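SAS-6 (Leishmania major, PDB 4CKM) is a centriole and basal-body protein whose N-terminal head domain, the part captured here, probably associates head to head in building the cartwheel. Local coordinates at residues 40-45 and 126-130; 76-82 and 94-100; 151-157 and 169-175. All blocks are in the same frame, centred on the assembly; numbering follows the deposited sequence.

Contact 1 of 3, residues 40-45 and 126-130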
loop_
_atom_site.group_PDB
_atom_site.type_symbol
_atom_site.label_atom_id
_atom_site.label_comp_id
_atom_site.label_asym_id
_atom_site.label_seq_id
_atom_site.Cartn_x
_atom_site.Cartn_y
_atom_site.Cartn_z
ATOM N N LEU A 40 2.220 14.945 -21.758
ATOM C CA LEU A 40 1.109 13.999 -21.791
ATOM C C LEU A 40 -0.061 14.488 -20.940
ATOM O O LEU A 40 -1.145 13.971 -21.063
ATOM C CB LEU A 40 1.543 12.630 -21.283
ATOM C CG LEU A 40 2.678 11.918 -22.018
ATOM C CD1 LEU A 40 2.983 10.593 -21.332
ATOM C CD2 LEU A 40 2.323 11.674 -23.468
ATOM N N LEU A 41 0.172 15.456 -20.060
ATOM C CA LEU A 41 -0.853 15.923 -19.161
ATOM C C LEU A 41 -0.431 17.195 -18.535
ATOM O O LEU A 41 0.676 17.303 -18.029
ATOM C CB LEU A 41 -1.133 14.930 -18.042
ATOM C CG LEU A 41 -2.352 15.331 -17.192
ATOM C CD1 LEU A 41 -3.645 15.112 -17.960
ATOM C CD2 LEU A 41 -2.394 14.562 -15.882
ATOM N N GLU A 42 -1.341 18.162 -18.575
ATOM C CA GLU A 42 -1.181 19.425 -17.909
ATOM C C GLU A 42 -2.592 19.797 -17.462
ATOM O O GLU A 42 -3.451 20.080 -18.287
ATOM C CB GLU A 42 -0.617 20.443 -18.890
ATOM C CG GLU A 42 -0.391 21.816 -18.279
ATOM C CD GLU A 42 0.554 22.686 -19.096
ATOM O OE1 GLU A 42 0.862 22.347 -20.261
ATOM O OE2 GLU A 42 1.004 23.717 -18.558
ATOM N N THR A 43 -2.858 19.738 -16.167
ATOM C CA THR A 43 -4.220 19.892 -15.695
ATOM C C THR A 43 -4.230 20.291 -14.245
ATOM O O THR A 43 -3.169 20.553 -13.657
ATOM C CB THR A 43 -5.047 18.602 -15.939
ATOM O OG1 THR A 43 -6.428 18.872 -15.732
ATOM C CG2 THR A 43 -4.639 17.456 -15.025
ATOM N N THR A 44 -5.431 20.377 -13.680
ATOM C CA THR A 44 -5.598 20.743 -12.284
ATOM C C THR A 44 -6.338 19.642 -11.583
ATOM O O THR A 44 -7.204 18.992 -12.166
ATOM C CB THR A 44 -6.315 22.084 -12.161
ATOM O OG1 THR A 44 -5.467 23.073 -12.750
ATOM C CG2 THR A 44 -6.537 22.473 -10.690
ATOM N N VAL A 45 -5.936 19.357 -10.352
ATOM C CA VAL A 45 -6.557 18.276 -9.595
ATOM C C VAL A 45 -6.656 18.705 -8.163
ATOM O O VAL A 45 -5.828 19.480 -7.691
ATOM C CB VAL A 45 -5.750 16.961 -9.642
ATOM C CG1 VAL A 45 -5.900 16.300 -10.978
ATOM C CG2 VAL A 45 -4.275 17.221 -9.361
ATOM N N LEU A 126 -4.596 10.122 -13.333
ATOM C CA LEU A 126 -4.637 11.511 -12.919
ATOM C C LEU A 126 -5.717 12.246 -13.688
ATOM O O LEU A 126 -6.439 13.053 -13.109
ATOM C CB LEU A 126 -3.289 12.192 -13.090
ATOM C CG LEU A 126 -2.181 11.672 -12.181
ATOM C CD1 LEU A 126 -0.817 12.163 -12.624
ATOM C CD2 LEU A 126 -2.419 12.102 -10.754
ATOM N N ARG A 127 -5.849 11.935 -14.974
ATOM C CA ARG A 127 -6.847 12.586 -15.824
ATOM C C ARG A 127 -8.262 12.243 -15.357
ATOM O O ARG A 127 -9.129 13.099 -15.368
ATOM C CB ARG A 127 -6.625 12.233 -17.308
ATOM C CG ARG A 127 -7.807 12.502 -18.227
ATOM C CD ARG A 127 -7.421 13.047 -19.601
ATOM N NE ARG A 127 -6.380 12.269 -20.282
ATOM C CZ ARG A 127 -5.249 12.768 -20.785
ATOM N NH1 ARG A 127 -4.963 14.071 -20.711
ATOM N NH2 ARG A 127 -4.393 11.952 -21.384
ATOM N N ASP A 128 -8.493 11.009 -14.932
ATOM C CA ASP A 128 -9.803 10.645 -14.420
ATOM C C ASP A 128 -10.145 11.371 -13.121
ATOM O O ASP A 128 -11.276 11.779 -12.895
ATOM C CB ASP A 128 -9.915 9.133 -14.260
ATOM C CG ASP A 128 -9.846 8.402 -15.606
ATOM O OD1 ASP A 128 -10.153 9.024 -16.651
ATOM O OD2 ASP A 128 -9.477 7.203 -15.629
ATOM N N ILE A 129 -9.151 11.574 -12.281
ATOM C CA ILE A 129 -9.362 12.327 -11.065
ATOM C C ILE A 129 -9.663 13.795 -11.381
ATOM O O ILE A 129 -10.538 14.401 -10.774
ATOM C CB ILE A 129 -8.148 12.201 -10.142
ATOM C CG1 ILE A 129 -8.026 10.767 -9.653
ATOM C CG2 ILE A 129 -8.262 13.158 -8.966
ATOM C CD1 ILE A 129 -6.720 10.480 -8.949
ATOM N N ALA A 130 -8.914 14.370 -12.308
ATOM C CA ALA A 130 -9.163 15.732 -12.767
ATOM C C ALA A 130 -10.577 15.884 -13.317
ATOM O O ALA A 130 -11.245 16.855 -13.025
ATOM C CB ALA A 130 -8.157 16.117 -13.830
HETATM O O HOH W 1 -1.744 12.077 -22.560
#
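Strand 40-45 runs obliquely past the end of helix 117-130, its axis 7.8 Å from that of segment 126-130 at 53°, and the backbones converge where Val45 CA lies 4.8 Å from Ala130 CA. No direct hydrogen bond joins the segments; side chains and one water do the work. At the close end the Ala130 methyl sits against the strand: its CB is 3.6 Å from Val45 CG1 and 3.5 Å from Thr44 O, with both branches of Thr43 nearby. Val45 CG1 also faces Leu126 O and, more loosely, Ile129 CG2; Leu138 on strand 136-142 touches all three residues. The helix is the second of two that follow strand 88-98, in keeping with the XRCC4-like head fold, a beta sandwich with a helical pair inserted after its fourth strand. At the wider end Leu41 bridges the gap. It swings its CG to the side opposite its own N (chi1 -172°), and the two methyls divide between neighbouring helix residues: CD2 reaches Leu126 CB at 3.8 Å, while CD1 comes 3.2 Å from Arg127 NH1, a close approach. Arg127, bent at chi2 and chi3, runs alongside Leu41 but points the opposite way, and a water in the plane of its guanidinium accepts from Arg127 NH2 at 2.9 Å and donates to Leu40 O. Leu40 and Leu41 together face Val65 on strand 57-70, a classic beta bulge.

Contact 2 of 3, residues 76-82 and 94-100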
loop_
_atom_site.group_PDB
_atom_site.type_symbol
_atom_site.label_atom_id
_atom_site.label_comp_id
_atom_site.label_asym_id
_atom_site.label_seq_id
_atom_site.Cartn_x
_atom_site.Cartn_y
_atom_site.Cartn_z
ATOM N N THR A 76 19.279 9.425 -22.063
ATOM C CA THR A 76 18.368 8.604 -21.283
ATOM C C THR A 76 16.929 9.121 -21.399
ATOM O O THR A 76 16.669 10.322 -21.203
ATOM C CB THR A 76 18.763 8.633 -19.807
ATOM O OG1 THR A 76 20.178 8.479 -19.697
ATOM C CG2 THR A 76 18.088 7.522 -19.043
ATOM N N ARG A 77 15.995 8.229 -21.710
ATOM C CA ARG A 77 14.572 8.585 -21.636
ATOM C C ARG A 77 14.200 8.920 -20.192
ATOM O O ARG A 77 14.626 8.232 -19.254
ATOM C CB ARG A 77 13.695 7.443 -22.136
ATOM C CG ARG A 77 13.823 7.188 -23.623
ATOM C CD ARG A 77 12.804 6.164 -24.069
ATOM N NE ARG A 77 13.141 5.619 -25.373
ATOM C CZ ARG A 77 13.013 6.260 -26.538
ATOM N NH1 ARG A 77 12.531 7.505 -26.614
ATOM N NH2 ARG A 77 13.378 5.641 -27.655
ATOM N N VAL A 78 13.432 9.988 -20.021
ATOM C CA VAL A 78 12.936 10.384 -18.696
ATOM C C VAL A 78 11.427 10.594 -18.675
ATOM O O VAL A 78 10.793 10.922 -19.692
ATOM C CB VAL A 78 13.558 11.714 -18.195
ATOM C CG1 VAL A 78 15.059 11.639 -18.196
ATOM C CG2 VAL A 78 13.144 12.890 -19.055
ATOM N N VAL A 79 10.872 10.459 -17.484
ATOM C CA VAL A 79 9.501 10.827 -17.214
ATOM C C VAL A 79 9.533 11.868 -16.128
ATOM O O VAL A 79 10.122 11.644 -15.061
ATOM C CB VAL A 79 8.703 9.613 -16.723
ATOM C CG1 VAL A 79 7.326 10.035 -16.256
ATOM C CG2 VAL A 79 8.593 8.587 -17.832
ATOM N N LEU A 80 8.911 13.006 -16.398
ATOM C CA LEU A 80 8.826 14.084 -15.431
ATOM C C LEU A 80 7.368 14.205 -14.951
ATOM O O LEU A 80 6.434 14.271 -15.761
ATOM C CB LEU A 80 9.292 15.387 -16.060
ATOM C CG LEU A 80 9.100 16.604 -15.156
ATOM C CD1 LEU A 80 10.132 16.633 -14.040
ATOM C CD2 LEU A 80 9.163 17.889 -15.964
ATOM N N VAL A 81 7.208 14.240 -13.631
ATOM C CA VAL A 81 5.934 14.459 -12.964
ATOM C C VAL A 81 6.137 15.662 -12.048
ATOM O O VAL A 81 6.931 15.609 -11.093
ATOM C CB VAL A 81 5.517 13.244 -12.095
ATOM C CG1 VAL A 81 4.233 13.518 -11.319
ATOM C CG2 VAL A 81 5.317 12.014 -12.951
ATOM N N ARG A 82 5.395 16.728 -12.335
ATOM C CA ARG A 82 5.484 17.967 -11.612
ATOM C C ARG A 82 4.139 18.350 -10.965
ATOM O O ARG A 82 3.062 18.231 -11.563
ATOM C CB ARG A 82 5.907 19.049 -12.581
ATOM C CG ARG A 82 6.002 20.435 -11.989
ATOM C CD ARG A 82 6.185 21.461 -13.100
ATOM N NE ARG A 82 7.556 21.450 -13.597
ATOM C CZ ARG A 82 7.922 21.675 -14.858
ATOM N NH1 ARG A 82 7.023 21.925 -15.809
ATOM N NH2 ARG A 82 9.213 21.635 -15.165
ATOM N N GLU A 94 8.944 17.933 -8.064
ATOM C CA GLU A 94 9.157 17.113 -9.251
ATOM C C GLU A 94 9.764 15.759 -8.932
ATOM O O GLU A 94 10.594 15.618 -8.041
ATOM C CB GLU A 94 10.099 17.804 -10.215
ATOM C CG GLU A 94 9.565 19.099 -10.785
ATOM C CD GLU A 94 10.500 19.717 -11.811
ATOM O OE1 GLU A 94 11.710 19.389 -11.782
ATOM O OE2 GLU A 94 10.018 20.516 -12.648
ATOM N N LEU A 95 9.284 14.765 -9.659
ATOM C CA LEU A 95 9.928 13.489 -9.763
ATOM C C LEU A 95 10.422 13.398 -11.182
ATOM O O LEU A 95 9.668 13.612 -12.133
ATOM C CB LEU A 95 8.947 12.352 -9.539
ATOM C CG LEU A 95 9.505 10.985 -9.961
ATOM C CD1 LEU A 95 10.620 10.575 -9.015
ATOM C CD2 LEU A 95 8.438 9.912 -9.996
ATOM N N GLU A 96 11.681 13.035 -11.326
ATOM C CA GLU A 96 12.226 12.798 -12.641
ATOM C C GLU A 96 12.705 11.373 -12.663
ATOM O O GLU A 96 13.606 11.004 -11.928
ATOM C CB GLU A 96 13.357 13.746 -12.911
ATOM C CG GLU A 96 13.750 13.786 -14.366
ATOM C CD GLU A 96 14.968 14.653 -14.567
ATOM O OE1 GLU A 96 14.894 15.855 -14.202
ATOM O OE2 GLU A 96 15.994 14.112 -15.036
ATOM N N LEU A 97 12.080 10.559 -13.490
ATOM C CA LEU A 97 12.374 9.149 -13.480
ATOM C C LEU A 97 13.142 8.740 -14.744
ATOM O O LEU A 97 12.654 8.874 -15.865
ATOM C CB LEU A 97 11.072 8.393 -13.333
ATOM C CG LEU A 97 11.179 6.875 -13.270
ATOM C CD1 LEU A 97 12.104 6.370 -12.158
ATOM C CD2 LEU A 97 9.768 6.332 -13.121
ATOM N N LEU A 98 14.363 8.269 -14.552
ATOM C CA LEU A 98 15.212 7.829 -15.681
ATOM C C LEU A 98 14.952 6.356 -15.999
ATOM O O LEU A 98 14.826 5.535 -15.087
ATOM C CB LEU A 98 16.692 8.015 -15.343
ATOM C CG LEU A 98 17.209 9.378 -14.851
ATOM C CD1 LEU A 98 18.736 9.384 -14.728
ATOM C CD2 LEU A 98 16.776 10.479 -15.794
ATOM N N GLU A 99 14.887 6.017 -17.277
ATOM C CA GLU A 99 14.787 4.612 -17.694
ATOM C C GLU A 99 15.846 3.707 -17.060
ATOM O O GLU A 99 15.569 2.577 -16.737
ATOM C CB GLU A 99 14.860 4.520 -19.193
ATOM C CG GLU A 99 14.719 3.111 -19.710
ATOM C CD GLU A 99 14.215 3.066 -21.133
ATOM O OE1 GLU A 99 14.446 4.029 -21.895
ATOM O OE2 GLU A 99 13.574 2.053 -21.494
ATOM N N ASP A 100 17.049 4.229 -16.860
ATOM C CA ASP A 100 18.128 3.548 -16.131
ATOM C C ASP A 100 17.739 2.989 -14.798
ATOM O O ASP A 100 18.239 1.953 -14.413
ATOM C CB ASP A 100 19.263 4.534 -15.827
ATOM C CG ASP A 100 20.042 4.884 -17.028
ATOM O OD1 ASP A 100 19.757 4.298 -18.099
ATOM O OD2 ASP A 100 20.931 5.758 -16.906
HETATM O O HOH W 2 16.815 5.383 -21.919
#
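Arg82 grips Glu94 side-on with two nitrogens that both land on a single carboxylate oxygen: NE reaches Glu94 OE2 at 2.8 Å and NH2 reaches the same OE2 at 2.9 Å. Neither bond is straight (146° at NE's hydrogen), as expected when two donors share one acceptor. OE2 lies in the guanidinium plane, offering NE its anti lone pair, and the two flat groups are nearly coplanar. A bend at chi3 (-77°) turns the arginine's end toward the glutamate, and Leu80 CD2 lies 3.8 Å above one face of the Arg82 guanidinium. Leu80 also lays CD1 against Glu94 CD at 3.8 Å, so the leucine touches both partners of the salt bridge. At the far end Glu99 lies alongside Arg77, but its OE1 stays 4.0 Å from Arg77 NE, too far for a salt bridge; instead a water accepts from Arg77 N and donates to Glu99 OE1. Between these ends, Val79 pairs with Leu97 and Val81 with Leu95 through reciprocal backbone bonds, Leu97 N to Val79 O being 2.7 Å. Their side chains share the face on which helix 117-130 packs, through Pro119, Leu122 and Phe118. Both segments belong to an antiparallel beta hairpin of the SAS-6 head domain.

Contact 3 of 3, residues 151-157 and 169-175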
loop_
_atom_site.group_PDB
_atom_site.type_symbol
_atom_site.label_atom_id
_atom_site.label_comp_id
_atom_site.label_asym_id
_atom_site.label_seq_id
_atom_site.Cartn_x
_atom_site.Cartn_y
_atom_site.Cartn_z
ATOM N N ASN A 151 11.800 19.748 1.701
ATOM C CA ASN A 151 12.503 19.494 0.444
ATOM C C ASN A 151 11.831 18.418 -0.421
ATOM O O ASN A 151 12.261 18.163 -1.544
ATOM C CB ASN A 151 13.959 19.127 0.724
ATOM C CG ASN A 151 14.102 17.819 1.465
ATOM O OD1 ASN A 151 13.305 16.903 1.309
ATOM N ND2 ASN A 151 15.135 17.722 2.272
ATOM N N ARG A 152 10.791 17.772 0.098
ATOM C CA ARG A 152 10.146 16.697 -0.634
ATOM C C ARG A 152 8.731 16.458 -0.148
ATOM O O ARG A 152 8.382 16.820 0.978
ATOM C CB ARG A 152 10.932 15.396 -0.461
ATOM C CG ARG A 152 10.908 14.860 0.966
ATOM C CD ARG A 152 11.613 13.525 1.133
ATOM N NE ARG A 152 12.879 13.491 0.423
ATOM C CZ ARG A 152 13.498 12.377 0.016
ATOM N NH1 ARG A 152 12.981 11.163 0.243
ATOM N NH2 ARG A 152 14.659 12.478 -0.628
ATOM N N GLY A 153 7.931 15.804 -0.989
ATOM C CA GLY A 153 6.680 15.245 -0.531
ATOM C C GLY A 153 6.352 13.951 -1.215
ATOM O O GLY A 153 6.939 13.595 -2.255
ATOM N N THR A 154 5.427 13.223 -0.615
ATOM C CA THR A 154 4.961 11.985 -1.184
ATOM C C THR A 154 3.537 12.137 -1.701
ATOM O O THR A 154 2.601 12.415 -0.935
ATOM C CB THR A 154 5.018 10.875 -0.133
ATOM O OG1 THR A 154 6.366 10.753 0.322
ATOM C CG2 THR A 154 4.549 9.540 -0.702
ATOM N N LEU A 155 3.401 11.963 -3.006
ATOM C CA LEU A 155 2.118 11.933 -3.691
ATOM C C LEU A 155 1.560 10.532 -3.671
ATOM O O LEU A 155 2.204 9.612 -4.177
ATOM C CB LEU A 155 2.286 12.352 -5.152
ATOM C CG LEU A 155 0.969 12.366 -5.964
ATOM C CD1 LEU A 155 0.057 13.475 -5.475
ATOM C CD2 LEU A 155 1.232 12.571 -7.439
ATOM N N ARG A 156 0.360 10.372 -3.114
ATOM C CA ARG A 156 -0.298 9.087 -3.050
ATOM C C ARG A 156 -1.609 9.085 -3.857
ATOM O O ARG A 156 -2.383 10.042 -3.822
ATOM C CB ARG A 156 -0.598 8.746 -1.599
ATOM C CG ARG A 156 0.618 8.626 -0.698
ATOM C CD ARG A 156 0.236 8.531 0.782
ATOM N NE ARG A 156 -0.198 7.183 1.147
ATOM C CZ ARG A 156 -1.160 6.882 2.044
ATOM N NH1 ARG A 156 -1.820 7.834 2.704
ATOM N NH2 ARG A 156 -1.488 5.606 2.274
ATOM N N VAL A 157 -1.856 7.999 -4.582
ATOM C CA VAL A 157 -3.119 7.771 -5.253
ATOM C C VAL A 157 -3.864 6.751 -4.425
ATOM O O VAL A 157 -3.392 5.628 -4.255
ATOM C CB VAL A 157 -2.932 7.222 -6.678
ATOM C CG1 VAL A 157 -4.276 6.952 -7.322
ATOM C CG2 VAL A 157 -2.149 8.199 -7.541
ATOM N N ILE A 169 -0.492 3.777 -5.461
ATOM C CA ILE A 169 0.920 4.083 -5.707
ATOM C C ILE A 169 1.320 5.297 -4.907
ATOM O O ILE A 169 0.468 6.105 -4.539
ATOM C CB ILE A 169 1.178 4.260 -7.216
ATOM C CG1 ILE A 169 2.676 4.352 -7.534
ATOM C CG2 ILE A 169 0.444 5.463 -7.787
ATOM C CD1 ILE A 169 2.922 4.369 -9.031
ATOM N N SER A 170 2.598 5.350 -4.551
ATOM C CA SER A 170 3.238 6.503 -3.909
ATOM C C SER A 170 4.439 6.890 -4.732
ATOM O O SER A 170 5.129 6.002 -5.234
ATOM C CB SER A 170 3.784 6.148 -2.547
ATOM O OG SER A 170 2.844 5.422 -1.837
ATOM N N LEU A 171 4.703 8.186 -4.824
ATOM C CA LEU A 171 5.823 8.718 -5.564
ATOM C C LEU A 171 6.398 9.835 -4.741
ATOM O O LEU A 171 5.643 10.638 -4.160
ATOM C CB LEU A 171 5.374 9.315 -6.884
ATOM C CG LEU A 171 4.682 8.362 -7.840
ATOM C CD1 LEU A 171 4.145 9.148 -9.027
ATOM C CD2 LEU A 171 5.627 7.258 -8.307
ATOM N N VAL A 172 7.724 9.878 -4.679
ATOM C CA VAL A 172 8.422 10.918 -3.961
ATOM C C VAL A 172 8.770 11.987 -4.950
ATOM O O VAL A 172 9.325 11.697 -6.006
ATOM C CB VAL A 172 9.711 10.399 -3.288
ATOM C CG1 VAL A 172 10.481 11.553 -2.641
ATOM C CG2 VAL A 172 9.344 9.373 -2.235
ATOM N N LEU A 173 8.397 13.216 -4.623
ATOM C CA LEU A 173 8.665 14.365 -5.475
ATOM C C LEU A 173 9.487 15.351 -4.665
ATOM O O LEU A 173 9.175 15.593 -3.506
ATOM C CB LEU A 173 7.367 15.027 -5.920
ATOM C CG LEU A 173 6.574 14.417 -7.068
ATOM C CD1 LEU A 173 6.270 12.955 -6.834
ATOM C CD2 LEU A 173 5.272 15.179 -7.231
ATOM N N LEU A 174 10.529 15.909 -5.288
ATOM C CA LEU A 174 11.476 16.813 -4.613
ATOM C C LEU A 174 11.169 18.243 -4.971
ATOM O O LEU A 174 10.871 18.550 -6.128
ATOM C CB LEU A 174 12.902 16.496 -5.063
ATOM C CG LEU A 174 13.306 15.016 -5.029
ATOM C CD1 LEU A 174 14.695 14.830 -5.623
ATOM C CD2 LEU A 174 13.245 14.470 -3.615
ATOM N N ARG A 175 11.244 19.134 -3.998
ATOM C CA ARG A 175 11.079 20.554 -4.294
ATOM C C ARG A 175 12.306 21.064 -5.010
ATOM O O ARG A 175 13.403 20.625 -4.703
ATOM C CB ARG A 175 10.882 21.370 -3.008
ATOM C CG ARG A 175 10.595 22.860 -3.266
ATOM C CD ARG A 175 9.995 23.599 -2.068
ATOM N NE ARG A 175 10.786 23.380 -0.859
ATOM C CZ ARG A 175 11.909 24.028 -0.539
ATOM N NH1 ARG A 175 12.402 24.976 -1.329
ATOM N NH2 ARG A 175 12.550 23.732 0.591
#
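The guanidinium of Arg152 has Val172 CG1 over one face, 3.8 Å above the plane and offset toward the rim, while Leu174 CD2 approaches obliquely, 3.9 Å from Arg152 NH2. Arg152 reaches this place because CG stands between the backbone N and the carbonyl carbon (chi1 67°) and the chain bends at chi3, which lays it beside Leu174 and across Val172. The polar ends of the other two arginines find partners beyond segments 151-157 and 169-175. Arg156 forms a salt bridge through NE to Glu167, farther back on strand 165-175 itself, and another through NH1 to Glu110 of the second subunit; Arg175 NE bonds to Ser150 O. Farther along the face that carries Arg152, Thr154 CG2 packs on Ser170 CB at 3.9 Å.

The other face is apolar and buried. Val157 and Ile169 meet through their CG2 methyls at 3.8 Å and cover Met125 of helix 117-130; Leu155 and Leu173 both touch Phe140 of strand 136-142. Gly153 pairs with Leu173 on this side without a side chain of its own. The two exchange backbone bonds in both directions, Leu173 N to Gly153 O being 2.8 Å. Leu155 and Leu171 repeat the reciprocal pairing, and Val157 N donates to Ile169 O. The strand end is less regular: Arg175 N meets Asn151 O at 2.8 Å, but from 53° above the carbonyl plane.

Ile169 also packs on Lys164 of the second subunit, so this end of the sheet lies at the dimer interface. The arrangement is an antiparallel beta hairpin, strands 152-160 and 165-175; in SAS-6 heads the loop joining these last two strands serves head-to-head association, and the intersubunit contacts here are consistent with that role.

The three contacts share the beta sheet of the head domain. Contacts 2 and 3 are neighbouring hairpins in it, centres 13 Å apart, joined where strands 88-98 and 165-175 run side by side: Glu94 O lies 2.8 Å from Leu174 N, a probable hydrogen bond, and Leu95 packs on the backbone of Val172. Contact 1 stands apart, its centre 18 Å from contact 2 and 16 Å from contact 3, with nearest atoms about 5 Å away in each case. Helix 117-130 ties them together, ending in contact 1 and packing on part of the apolar face of each hairpin. Along the chain, contact 2 is nested within the loop that contact 1 closes, and contact 3 follows, carrying links to the second subunit.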